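Local coordinates for protein polymerase X (Deinococcus radiodurans, PDB 2W9M) that probably catalyses the template-directed addition of deoxyribonucleotides to DNA during repair or replication, and carries three bound zinc ions in a separate domain, at residues 38-43 against 63-68; 175-180 against 211-216; 195-200 against 232-237; 356-361 against 395-400; 436-441 against 466-471. All coordinates share one frame; numbering follows the deposited sequence.

The five contacts run from the helix-hairpin-helix region to the zinc domain. Contact 1 stands apart, its centre about 58 Å from that of contact 2 and about 35 Å from that of contact 5. Contacts 2 and 3 share one core: their centres lie about 13 Å apart, and Leu177, Leu213 and Leu216 close on Ile235, with Leu177 CD2 3.7 Å from Ile235 CD1. Contacts 4 and 5 belong to the zinc domain, their centres about 30 Å apart. Both approach the metals, the side chain of Ser400 lying about 10 Å and that of Tyr468 about 9 Å from a zinc ion, whereas contacts 1, 2 and 3 lie away from them.

Contact 1 (38-43 against 63-68); sequences RSAARS and PKVGKG
The flat groups at which Ser43 and Ala40 meet the hairpin 63-68 are peptide units, for no aromatic ring or guanidinium takes part. CB of Ser43 rests 3.6 Å from the carbonyl O of Pro63, and CB of Ala40 comes to 4.1 Å from the carbonyl O of Lys64. A residue as small as alanine lets the loop backbone come close, with the CA atoms of Ala40 and Lys64 5.6 Å apart. On the inner side the same Ala40 CB touches Val65 CG1 at 4.1 Å, a modest apolar pair whose two members are both buried.

The outer side belongs to Lys64. Its chain, extended beyond CG, passes alongside the Ser43 hydroxyl: CB and CD lie 3.6 and 3.2 Å from Ser43 OG, the second a tight approach. Ser43 keeps OG beside its own backbone N (chi1 -70°), where it also makes a weak hydrogen bond back to Ser39 O, one turn earlier. A serine suits this place because it is slim and its hydroxyl can turn to the helix's own carbonyl.

Lys64 has a left-handed backbone (phi 67°), which turns the chain sharply ahead of Gly66, the N-cap of helix 67-79. This is the hairpin of a helix-hairpin-helix domain, a motif that probably binds DNA, here leaning on helix 34-45, whose Ala41 packs against helix 10-26. No hydrogen bond crosses between the segments, so the union rests on van der Waals contact, with the exposed, ammonium-bearing chain of Lys64 laid along the helix by its methylenes.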
# COMPACT_ATOMS: atom_id res chain seq x y z
N ARG A 38 2.58 -21.74 -23.00
CA ARG A 38 3.77 -21.57 -23.82
C ARG A 38 3.71 -22.46 -25.05
O ARG A 38 4.10 -22.06 -26.15
CB ARG A 38 5.02 -21.89 -23.00
CG ARG A 38 6.25 -21.07 -23.39
CD ARG A 38 7.44 -21.43 -22.50
NE ARG A 38 7.05 -21.61 -21.11
CZ ARG A 38 6.87 -22.79 -20.53
NH1 ARG A 38 7.04 -23.91 -21.23
NH2 ARG A 38 6.52 -22.87 -19.25
N SER A 39 3.21 -23.68 -24.87
CA SER A 39 3.08 -24.64 -25.96
C SER A 39 1.96 -24.24 -26.92
O SER A 39 2.06 -24.47 -28.13
CB SER A 39 2.85 -26.06 -25.43
OG SER A 39 1.56 -26.20 -24.88
N ALA A 40 0.90 -23.65 -26.38
CA ALA A 40 -0.20 -23.17 -27.22
C ALA A 40 0.27 -22.00 -28.09
O ALA A 40 -0.27 -21.77 -29.17
CB ALA A 40 -1.38 -22.75 -26.36
N ALA A 41 1.27 -21.28 -27.62
CA ALA A 41 1.82 -20.15 -28.36
C ALA A 41 2.68 -20.63 -29.52
O ALA A 41 2.68 -20.02 -30.59
CB ALA A 41 2.62 -19.25 -27.44
N ARG A 42 3.41 -21.72 -29.30
CA ARG A 42 4.28 -22.27 -30.32
C ARG A 42 3.49 -22.96 -31.43
O ARG A 42 3.97 -23.11 -32.55
CB ARG A 42 5.30 -23.24 -29.71
CG ARG A 42 6.06 -22.67 -28.52
CD ARG A 42 7.47 -23.23 -28.44
NE ARG A 42 8.29 -22.51 -27.47
CZ ARG A 42 9.60 -22.30 -27.61
NH1 ARG A 42 10.23 -22.74 -28.68
NH2 ARG A 42 10.26 -21.63 -26.68
N SER A 43 2.27 -23.39 -31.10
CA SER A 43 1.40 -24.05 -32.07
C SER A 43 0.68 -23.02 -32.96
O SER A 43 0.60 -23.19 -34.17
CB SER A 43 0.38 -24.95 -31.37
OG SER A 43 1.00 -26.09 -30.81
N PRO A 63 -4.05 -27.89 -32.62
CA PRO A 63 -3.30 -28.76 -31.71
C PRO A 63 -2.86 -28.04 -30.43
O PRO A 63 -2.59 -26.83 -30.46
CB PRO A 63 -2.06 -29.15 -32.52
CG PRO A 63 -2.47 -28.98 -33.94
CD PRO A 63 -3.41 -27.81 -33.95
N LYS A 64 -2.80 -28.78 -29.33
CA LYS A 64 -2.27 -28.28 -28.06
C LYS A 64 -3.10 -27.18 -27.39
O LYS A 64 -2.70 -26.62 -26.37
CB LYS A 64 -0.81 -27.83 -28.22
CG LYS A 64 0.11 -28.93 -28.72
CD LYS A 64 1.56 -28.47 -28.75
CE LYS A 64 2.47 -29.60 -29.21
NZ LYS A 64 3.90 -29.19 -29.26
N VAL A 65 -4.26 -26.88 -27.97
CA VAL A 65 -5.14 -25.87 -27.40
C VAL A 65 -6.38 -26.51 -26.78
O VAL A 65 -7.46 -26.51 -27.38
CB VAL A 65 -5.55 -24.81 -28.44
CG1 VAL A 65 -4.33 -24.04 -28.91
CG2 VAL A 65 -6.27 -25.45 -29.61
N GLY A 66 -6.22 -27.06 -25.58
CA GLY A 66 -7.32 -27.71 -24.88
C GLY A 66 -8.52 -26.81 -24.69
O GLY A 66 -8.51 -25.65 -25.10
N LYS A 67 -9.57 -27.35 -24.07
CA LYS A 67 -10.80 -26.60 -23.83
C LYS A 67 -10.52 -25.20 -23.28
O LYS A 67 -11.24 -24.25 -23.58
CB LYS A 67 -11.71 -27.37 -22.86
CG LYS A 67 -12.42 -28.56 -23.48
CD LYS A 67 -12.97 -29.51 -22.41
CE LYS A 67 -13.93 -28.81 -21.46
NZ LYS A 67 -15.22 -28.47 -22.12
N GLY A 68 -9.45 -25.09 -22.49
CA GLY A 68 -9.09 -23.83 -21.86
C GLY A 68 -8.68 -22.74 -22.84
O GLY A 68 -9.41 -21.77 -23.04

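Contact 2 (175-180 against 211-216); sequences GALTDL and ARLPEL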
# COMPACT_ATOMS: atom_id res chain seq x y z
N GLY A 175 18.45 14.58 4.31
CA GLY A 175 19.79 14.13 4.64
C GLY A 175 20.87 15.11 4.21
O GLY A 175 21.89 15.26 4.88
N ALA A 176 20.66 15.78 3.08
CA ALA A 176 21.63 16.72 2.54
C ALA A 176 21.46 18.13 3.10
O ALA A 176 22.28 19.01 2.85
CB ALA A 176 21.56 16.74 1.02
N LEU A 177 20.38 18.34 3.85
CA LEU A 177 20.03 19.65 4.38
C LEU A 177 20.05 19.67 5.90
O LEU A 177 19.34 20.47 6.52
CB LEU A 177 18.64 20.04 3.89
CG LEU A 177 18.51 20.74 2.54
CD1 LEU A 177 19.78 20.64 1.72
CD2 LEU A 177 17.32 20.18 1.78
N THR A 178 20.86 18.81 6.50
CA THR A 178 20.80 18.54 7.94
C THR A 178 20.88 19.78 8.84
O THR A 178 20.11 19.91 9.80
CB THR A 178 21.87 17.51 8.37
OG1 THR A 178 21.81 16.37 7.51
CG2 THR A 178 21.61 17.06 9.80
N ASP A 179 21.82 20.68 8.55
CA ASP A 179 22.01 21.85 9.41
C ASP A 179 21.01 22.98 9.18
O ASP A 179 21.10 24.03 9.82
CB ASP A 179 23.45 22.37 9.34
CG ASP A 179 24.24 22.08 10.60
OD1 ASP A 179 24.39 20.89 10.96
OD2 ASP A 179 24.71 23.04 11.25
N LEU A 180 20.07 22.77 8.26
CA LEU A 180 19.00 23.73 8.01
C LEU A 180 17.71 23.27 8.68
O LEU A 180 16.64 23.82 8.43
CB LEU A 180 18.79 23.92 6.50
CG LEU A 180 20.06 24.13 5.67
CD1 LEU A 180 19.71 24.43 4.22
CD2 LEU A 180 20.91 25.25 6.26
N ALA A 211 23.44 25.46 -2.02
CA ALA A 211 24.82 25.04 -1.80
C ALA A 211 24.93 23.54 -1.50
O ALA A 211 25.99 22.94 -1.70
CB ALA A 211 25.44 25.84 -0.67
N ARG A 212 23.84 22.94 -1.02
CA ARG A 212 23.83 21.51 -0.71
C ARG A 212 23.07 20.75 -1.78
O ARG A 212 23.27 19.55 -1.98
CB ARG A 212 23.22 21.27 0.67
CG ARG A 212 23.23 22.52 1.53
CD ARG A 212 23.63 22.27 2.97
NE ARG A 212 23.93 23.55 3.61
CZ ARG A 212 24.39 23.68 4.85
NH1 ARG A 212 24.61 22.61 5.60
NH2 ARG A 212 24.64 24.89 5.34
N LEU A 213 22.19 21.46 -2.48
CA LEU A 213 21.46 20.90 -3.61
C LEU A 213 21.52 21.87 -4.78
O LEU A 213 20.60 22.67 -4.98
CB LEU A 213 20.00 20.62 -3.24
CG LEU A 213 19.76 19.67 -2.06
CD1 LEU A 213 18.27 19.53 -1.77
CD2 LEU A 213 20.39 18.32 -2.32
N PRO A 214 22.61 21.81 -5.56
CA PRO A 214 22.87 22.76 -6.65
C PRO A 214 21.85 22.62 -7.78
O PRO A 214 21.61 23.57 -8.53
CB PRO A 214 24.26 22.35 -7.15
CG PRO A 214 24.86 21.52 -6.04
CD PRO A 214 23.70 20.82 -5.41
N GLU A 215 21.26 21.43 -7.90
CA GLU A 215 20.32 21.12 -8.97
C GLU A 215 19.14 22.09 -9.02
O GLU A 215 18.77 22.58 -10.09
CB GLU A 215 19.77 19.70 -8.77
CG GLU A 215 20.62 18.80 -7.89
CD GLU A 215 19.80 17.79 -7.10
OE1 GLU A 215 18.55 17.87 -7.15
OE2 GLU A 215 20.40 16.92 -6.44
N LEU A 216 18.57 22.36 -7.85
CA LEU A 216 17.31 23.08 -7.75
C LEU A 216 17.32 24.46 -8.41
O LEU A 216 18.37 25.00 -8.74
CB LEU A 216 16.89 23.20 -6.28
CG LEU A 216 16.83 21.88 -5.51
CD1 LEU A 216 16.45 22.13 -4.05
CD2 LEU A 216 15.86 20.91 -6.16
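Ala176 O has three methylene carbons of Arg212 drawn up to it, CB at 3.3 Å, CD at 3.5 Å and CG farther off; the touch is van der Waals, since no hydrogen bond joins the two segments. The carbonyl thus lies along the flank of the arginine chain, and the chain, bent at chi2 (-138°), carries the guanidinium on toward 179-180.

There Leu180 supplies a lid. Its CD2 sits 3.8 Å above one face of the Arg212 guanidinium, offset toward the rim. Asp179 reaches the same group with its CB, 3.9 Å from Arg212 NH1, while its carboxylate turns elsewhere: OD1 stays 5.6 Å from Arg212 NH1, an attraction at a distance and no salt bridge. Arg212 NE makes a weak hydrogen bond to Asp208 O, within its own helix 206-212.

Beneath this polar layer the leucines interlock. Leu177 and Leu213 meet at about a right angle, with Leu177 CD2 3.7 Å from Leu213 CD1. The other Leu177 branch, CD1, presses on Arg212 CB at the same 3.7 Å. Ala176 CB, short enough not to push the loop away, finds Leu213 CD2 at 3.9 Å. Both leucines continue onto Ile235 of strand 231-238, and Leu180 onto Val202, so both segments are packed against the mixed sheet of what is probably the polymerase palm.

Chemically, arginine here acts as a long amphipathic arm: hydrocarbon inside, charge at the exposed rim. Its hold on 175-180 is therefore mostly dispersive, with a weak electrostatic pull from Asp179 likely to be screened by solvent.

Contact 3 (195-200 against 232-237); sequences VRAAEL and PVEIAC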
# COMPACT_ATOMS: atom_id res chain seq x y z
N VAL A 195 0.48 12.10 -3.71
CA VAL A 195 1.28 13.28 -3.38
C VAL A 195 1.74 14.07 -4.61
O VAL A 195 2.27 13.50 -5.57
CB VAL A 195 2.51 12.86 -2.56
CG1 VAL A 195 3.70 13.72 -2.90
CG2 VAL A 195 2.19 12.93 -1.07
N ARG A 196 1.56 15.39 -4.57
CA ARG A 196 1.92 16.24 -5.71
C ARG A 196 3.42 16.41 -5.87
O ARG A 196 3.92 16.59 -6.98
CB ARG A 196 1.25 17.61 -5.60
CG ARG A 196 1.54 18.35 -4.30
CD ARG A 196 0.79 19.68 -4.24
NE ARG A 196 1.64 20.84 -4.46
CZ ARG A 196 2.14 21.19 -5.64
NH1 ARG A 196 1.89 20.47 -6.73
NH2 ARG A 196 2.90 22.27 -5.74
N ALA A 197 4.14 16.36 -4.75
CA ALA A 197 5.59 16.51 -4.78
C ALA A 197 6.24 16.13 -3.46
O ALA A 197 5.57 16.05 -2.43
CB ALA A 197 5.96 17.94 -5.15
N ALA A 198 7.55 15.90 -3.50
CA ALA A 198 8.32 15.76 -2.27
C ALA A 198 8.54 17.15 -1.70
O ALA A 198 9.41 17.90 -2.16
CB ALA A 198 9.65 15.08 -2.55
N GLU A 199 7.75 17.51 -0.70
CA GLU A 199 7.82 18.84 -0.10
C GLU A 199 8.59 18.83 1.21
O GLU A 199 8.39 17.96 2.07
CB GLU A 199 6.41 19.41 0.11
CG GLU A 199 5.72 19.87 -1.17
CD GLU A 199 4.22 20.04 -1.01
OE1 GLU A 199 3.75 21.20 -0.95
OE2 GLU A 199 3.51 19.01 -0.92
N LEU A 200 9.46 19.81 1.37
CA LEU A 200 10.32 19.90 2.54
C LEU A 200 10.27 21.33 3.06
O LEU A 200 10.04 22.28 2.31
CB LEU A 200 11.76 19.55 2.14
CG LEU A 200 12.57 18.59 3.01
CD1 LEU A 200 11.75 17.37 3.37
CD2 LEU A 200 13.85 18.17 2.29
N PRO A 232 8.95 15.21 -8.45
CA PRO A 232 8.96 16.67 -8.28
C PRO A 232 9.29 17.06 -6.84
O PRO A 232 8.83 16.42 -5.90
CB PRO A 232 7.51 17.06 -8.61
CG PRO A 232 7.00 15.95 -9.47
CD PRO A 232 7.66 14.71 -8.95
N VAL A 233 10.10 18.11 -6.69
CA VAL A 233 10.57 18.52 -5.38
C VAL A 233 10.32 20.00 -5.14
O VAL A 233 10.52 20.82 -6.03
CB VAL A 233 12.08 18.25 -5.23
CG1 VAL A 233 12.64 18.99 -4.03
CG2 VAL A 233 12.34 16.76 -5.11
N GLU A 234 9.89 20.33 -3.92
CA GLU A 234 9.73 21.72 -3.52
C GLU A 234 10.31 21.93 -2.13
O GLU A 234 9.97 21.21 -1.19
CB GLU A 234 8.26 22.13 -3.52
CG GLU A 234 7.65 22.25 -4.91
CD GLU A 234 6.21 22.72 -4.87
OE1 GLU A 234 5.91 23.66 -4.11
OE2 GLU A 234 5.39 22.14 -5.60
N ILE A 235 11.18 22.93 -2.01
CA ILE A 235 11.79 23.25 -0.74
C ILE A 235 11.52 24.71 -0.44
O ILE A 235 11.87 25.58 -1.24
CB ILE A 235 13.30 22.95 -0.74
CG1 ILE A 235 13.54 21.45 -0.95
CG2 ILE A 235 13.95 23.43 0.55
CD1 ILE A 235 14.99 21.05 -0.97
N ALA A 236 10.87 24.97 0.68
CA ALA A 236 10.58 26.34 1.09
C ALA A 236 11.39 26.65 2.34
O ALA A 236 11.44 25.85 3.27
CB ALA A 236 9.10 26.51 1.36
N CYS A 237 12.02 27.82 2.35
CA CYS A 237 12.85 28.21 3.48
C CYS A 237 12.39 29.53 4.11
O CYS A 237 11.58 30.26 3.53
CB CYS A 237 14.32 28.29 3.07
SG CYS A 237 14.58 28.79 1.35
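Arg196 puts CG between its backbone N and carbonyl carbon (chi1 56°), and a bend at chi3 (-105°) swings the guanidinium over to Glu234, whose chain stretches out to meet it. The salt bridge is single-pronged, Arg196 NH2 to Glu234 OE2 modelled at 2.5 Å, a length that is doubtful at this resolution, with the two planes 70° apart. Glu234 OE1 turns to a second arginine, Arg250. Were Glu234 an alanine, Arg196 and Arg250 would probably be left without the anion they share.

Strands 194-203 and 231-238 run parallel as neighbours in the mixed sheet that follows the helix-hairpin-helix regions, probably the polymerase palm. Their hydrogen bonds alternate: Ala198 N to Pro232 O at 2.8 Å, Glu234 N to Ala198 O and Leu200 N to Glu234 O at 3.0 Å, then a longer Ala236 N to Leu200 O.

Ala198, Leu200, Val233 and Ile235 share the apolar face. Leu200 CB meets Ile235 CG1 at 4.0 Å, and helix 163-176 covers this side, with small Ala198 leaving width for Val169. On the other face Glu199 and Glu234 lie side by side, OE1 to OE1 4.6 Å; Glu199 OE2 accepts from Asp187 N.

Contact 4 (356-361 against 395-400); sequences HEFLGT and PIVAGS
Leu359 N gives a hydrogen bond to Pro395 O at 2.9 Å, Val397 N one to Leu359 O at 2.9 Å and Thr361 N one to Val397 O at 3.0 Å. Proline fits position 395 because the pairing uses its carbonyl alone. Ile396 CA adds a CH contact to Leu359 O at 3.4 Å. Beyond Gly360 and Val397 the register slips by a residue, and Thr361 faces Gly399, where any CB would run into Thr361 O.

Apolar contacts flank this pairing. Phe358 sets CG between its backbone N and carbonyl carbon (chi1 70°), which lays its ring beside Val397, CD2 and CE2 each 3.9 Å from Val397 CG2, while Phe358 CB touches Pro395 CB at 3.7 Å. Val397 continues onto helix 549-561. Leu359 and Ile396 point to the other face, Leu359 beneath helix 344-353 and Ile396 against Ile344 and Leu389.

Carbon-to-oxygen contacts complete the seam: Pro395 CB lies 3.3 Å from Glu357 O and Thr361 CG2 3.4 Å from Gly399 O.

Strand 358-364, helix 376-391 and strand 396-403 form a beta-alpha-beta crossover. It belongs to a sheet of seven parallel strands that fits the distorted (beta/alpha)7 barrel known for PHP domains, whose strands deliver zinc ligands at or near their C-terminal ends, here His364 and Glu401.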
# COMPACT_ATOMS: atom_id res chain seq x y z
N HIS A 356 8.41 -6.07 16.41
CA HIS A 356 7.05 -6.56 16.63
C HIS A 356 7.08 -7.90 17.37
O HIS A 356 8.15 -8.43 17.67
CB HIS A 356 6.29 -6.67 15.31
CG HIS A 356 6.36 -5.43 14.48
ND1 HIS A 356 5.72 -4.26 14.83
CD2 HIS A 356 6.99 -5.17 13.31
CE1 HIS A 356 5.95 -3.33 13.91
NE2 HIS A 356 6.73 -3.86 12.98
N GLU A 357 5.90 -8.44 17.66
CA GLU A 357 5.80 -9.61 18.52
C GLU A 357 5.57 -10.92 17.77
O GLU A 357 6.21 -11.92 18.08
CB GLU A 357 4.70 -9.40 19.57
CG GLU A 357 4.41 -10.62 20.41
CD GLU A 357 3.48 -10.32 21.57
OE1 GLU A 357 2.68 -11.21 21.94
OE2 GLU A 357 3.54 -9.18 22.11
N PHE A 358 4.67 -10.92 16.80
CA PHE A 358 4.37 -12.16 16.08
C PHE A 358 3.96 -11.92 14.62
O PHE A 358 3.57 -10.82 14.24
CB PHE A 358 3.31 -12.99 16.82
CG PHE A 358 1.92 -12.39 16.80
CD1 PHE A 358 1.56 -11.42 17.72
CD2 PHE A 358 0.99 -12.81 15.86
CE1 PHE A 358 0.29 -10.86 17.70
CE2 PHE A 358 -0.29 -12.26 15.84
CZ PHE A 358 -0.64 -11.29 16.76
N LEU A 359 4.08 -12.97 13.81
CA LEU A 359 3.79 -12.88 12.38
C LEU A 359 2.49 -13.59 12.03
O LEU A 359 2.22 -14.69 12.50
CB LEU A 359 4.92 -13.50 11.56
CG LEU A 359 4.68 -13.63 10.05
CD1 LEU A 359 4.89 -12.30 9.34
CD2 LEU A 359 5.60 -14.69 9.47
N GLY A 360 1.68 -12.95 11.20
CA GLY A 360 0.46 -13.54 10.70
C GLY A 360 0.60 -14.00 9.27
O GLY A 360 0.71 -13.20 8.34
N THR A 361 0.62 -15.31 9.09
CA THR A 361 0.66 -15.94 7.78
C THR A 361 -0.67 -15.74 7.06
O THR A 361 -1.72 -15.75 7.69
CB THR A 361 0.95 -17.44 7.93
OG1 THR A 361 2.37 -17.64 7.98
CG2 THR A 361 0.36 -18.24 6.78
N PRO A 395 7.30 -17.00 16.79
CA PRO A 395 5.93 -16.56 17.11
C PRO A 395 5.09 -16.37 15.85
O PRO A 395 5.16 -15.31 15.24
CB PRO A 395 6.15 -15.21 17.81
CG PRO A 395 7.65 -15.01 17.91
CD PRO A 395 8.25 -15.88 16.85
N ILE A 396 4.32 -17.39 15.48
CA ILE A 396 3.53 -17.35 14.26
C ILE A 396 2.07 -17.74 14.49
O ILE A 396 1.76 -18.58 15.33
CB ILE A 396 4.11 -18.29 13.17
CG1 ILE A 396 5.60 -18.02 12.96
CG2 ILE A 396 3.37 -18.12 11.85
CD1 ILE A 396 6.24 -18.90 11.92
N VAL A 397 1.18 -17.10 13.74
CA VAL A 397 -0.24 -17.43 13.73
C VAL A 397 -0.62 -17.78 12.29
O VAL A 397 -0.36 -17.01 11.37
CB VAL A 397 -1.08 -16.24 14.25
CG1 VAL A 397 -2.53 -16.38 13.84
CG2 VAL A 397 -0.97 -16.13 15.77
N ALA A 398 -1.20 -18.96 12.09
CA ALA A 398 -1.47 -19.44 10.74
C ALA A 398 -2.78 -18.91 10.18
O ALA A 398 -3.84 -19.06 10.80
CB ALA A 398 -1.45 -20.96 10.69
N GLY A 399 -2.71 -18.30 9.01
CA GLY A 399 -3.91 -17.81 8.37
C GLY A 399 -3.89 -18.07 6.88
O GLY A 399 -3.01 -18.75 6.36
N SER A 400 -4.89 -17.53 6.19
CA SER A 400 -4.96 -17.63 4.74
C SER A 400 -5.75 -16.45 4.21
O SER A 400 -6.67 -15.97 4.87
CB SER A 400 -5.63 -18.95 4.34
OG SER A 400 -5.91 -18.98 2.96

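Contact 5 (436-441 against 466-471); sequences ARQTER and PGYALD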
# COMPACT_ATOMS: atom_id res chain seq x y z
N ALA A 436 -24.91 -3.81 -7.22
CA ALA A 436 -25.79 -4.60 -6.36
C ALA A 436 -25.33 -6.05 -6.19
O ALA A 436 -25.48 -6.64 -5.12
CB ALA A 436 -27.23 -4.54 -6.87
N ARG A 437 -24.78 -6.62 -7.25
CA ARG A 437 -24.23 -7.97 -7.17
C ARG A 437 -22.95 -8.01 -6.34
O ARG A 437 -22.71 -8.95 -5.58
CB ARG A 437 -23.97 -8.53 -8.57
CG ARG A 437 -25.01 -9.56 -9.02
CD ARG A 437 -24.53 -10.97 -8.71
NE ARG A 437 -23.95 -11.63 -9.88
CZ ARG A 437 -22.99 -12.54 -9.83
NH1 ARG A 437 -22.47 -12.90 -8.66
NH2 ARG A 437 -22.53 -13.09 -10.95
N GLN A 438 -22.13 -6.97 -6.48
CA GLN A 438 -20.86 -6.88 -5.77
C GLN A 438 -21.08 -6.70 -4.28
O GLN A 438 -20.39 -7.30 -3.45
CB GLN A 438 -20.02 -5.73 -6.33
CG GLN A 438 -18.57 -5.73 -5.87
CD GLN A 438 -17.73 -6.72 -6.65
OE1 GLN A 438 -17.46 -7.83 -6.20
NE2 GLN A 438 -17.30 -6.32 -7.85
N THR A 439 -22.04 -5.84 -3.93
CA THR A 439 -22.38 -5.60 -2.53
C THR A 439 -22.87 -6.88 -1.85
O THR A 439 -22.44 -7.20 -0.74
CB THR A 439 -23.45 -4.50 -2.40
OG1 THR A 439 -22.92 -3.27 -2.90
CG2 THR A 439 -23.86 -4.33 -0.95
N GLU A 440 -23.78 -7.59 -2.51
CA GLU A 440 -24.32 -8.84 -1.98
C GLU A 440 -23.20 -9.85 -1.76
O GLU A 440 -23.19 -10.59 -0.78
CB GLU A 440 -25.38 -9.41 -2.92
CG GLU A 440 -26.06 -10.67 -2.42
CD GLU A 440 -27.05 -11.25 -3.42
OE1 GLU A 440 -27.06 -12.48 -3.60
OE2 GLU A 440 -27.82 -10.46 -4.02
N ARG A 441 -22.25 -9.86 -2.70
CA ARG A 441 -21.10 -10.75 -2.64
C ARG A 441 -20.29 -10.55 -1.36
O ARG A 441 -19.98 -11.51 -0.65
CB ARG A 441 -20.22 -10.52 -3.87
CG ARG A 441 -18.85 -11.19 -3.84
CD ARG A 441 -18.00 -10.64 -4.98
NE ARG A 441 -16.91 -11.53 -5.38
CZ ARG A 441 -15.98 -11.21 -6.27
NH1 ARG A 441 -16.00 -10.02 -6.84
NH2 ARG A 441 -15.03 -12.07 -6.59
N PRO A 466 -9.26 2.53 -10.13
CA PRO A 466 -10.19 2.75 -9.02
C PRO A 466 -10.71 1.42 -8.50
O PRO A 466 -10.52 0.39 -9.15
CB PRO A 466 -11.33 3.53 -9.68
CG PRO A 466 -11.21 3.19 -11.15
CD PRO A 466 -9.73 3.18 -11.36
N GLY A 467 -11.37 1.43 -7.34
CA GLY A 467 -11.94 0.22 -6.79
C GLY A 467 -13.19 -0.18 -7.55
O GLY A 467 -13.70 0.59 -8.36
N TYR A 468 -13.69 -1.39 -7.30
CA TYR A 468 -14.92 -1.83 -7.93
C TYR A 468 -16.11 -1.07 -7.36
O TYR A 468 -16.05 -0.54 -6.25
CB TYR A 468 -15.13 -3.35 -7.79
CG TYR A 468 -14.60 -3.94 -6.50
CD1 TYR A 468 -13.48 -4.76 -6.50
CD2 TYR A 468 -15.23 -3.68 -5.29
CE1 TYR A 468 -13.00 -5.30 -5.32
CE2 TYR A 468 -14.76 -4.22 -4.11
CZ TYR A 468 -13.64 -5.03 -4.13
OH TYR A 468 -13.16 -5.56 -2.95
N ALA A 469 -17.19 -1.01 -8.14
CA ALA A 469 -18.41 -0.34 -7.73
C ALA A 469 -19.16 -1.17 -6.69
O ALA A 469 -19.59 -2.29 -6.98
CB ALA A 469 -19.29 -0.06 -8.94
N LEU A 470 -19.32 -0.62 -5.49
CA LEU A 470 -20.09 -1.28 -4.45
C LEU A 470 -20.64 -0.26 -3.46
O LEU A 470 -20.27 0.92 -3.50
CB LEU A 470 -19.25 -2.34 -3.70
CG LEU A 470 -18.39 -1.86 -2.53
CD1 LEU A 470 -17.74 -3.04 -1.82
CD2 LEU A 470 -17.34 -0.86 -2.99
N ASP A 471 -21.53 -0.71 -2.58
CA ASP A 471 -22.09 0.13 -1.54
C ASP A 471 -21.35 -0.10 -0.23
O ASP A 471 -21.76 -0.94 0.58
CB ASP A 471 -23.58 -0.17 -1.36
CG ASP A 471 -24.21 0.64 -0.25
OD1 ASP A 471 -23.61 1.66 0.17
OD2 ASP A 471 -25.31 0.26 0.20
O HOH W 1 -18.12 -3.79 -8.87
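Helix 435-446 passes an irregular loop, 466-471, with the CA atoms of Thr439 and Leu470 5.3 Å apart. In the PHP domain this segment is the last part of the connection that leads from strand 453-454, past the zinc ligand His456, to Asp471, the N-cap of helix 472-482.

Thr439 fixes the loop's far end. Its OG1 accepts a hydrogen bond from Asp471 N (2.9 Å, 162° at the hydrogen) and is also bonded to Ala435 O of its own helix, a double role that suits a hydroxyl. The helix start is thereby tied to helix 435-446.

Gln438 meets the middle of the segment. With CG anti to N and a turn at chi2 (79°), its amide comes over one face of the Tyr468 ring, CD 4.1 Å above the plane and toward the rim, the two planes 33° apart. Gln438 CB sits 3.5 Å from Ala469 O. OE1 accepts from Arg441 NH1, and NE2 is bonded to Asn430 O and to a water 2.8 Å away; that water lies as close to Ala469 O and so links helix and loop. A leucine in its place would probably leave Arg441 NH1 without this acceptor and the bridging water without its donor.

Tyr468, held through OH to Ala457 O and edge-to-face with Phe431, has its side chain about 5 Å from that of His456, next to the zinc site. Buried Arg441, which also bonds the carbonyls of Ile404, Leu405 and Ser429, directs NH1 onto an in-plane lone pair of Gln438 OE1 at 2.7 Å.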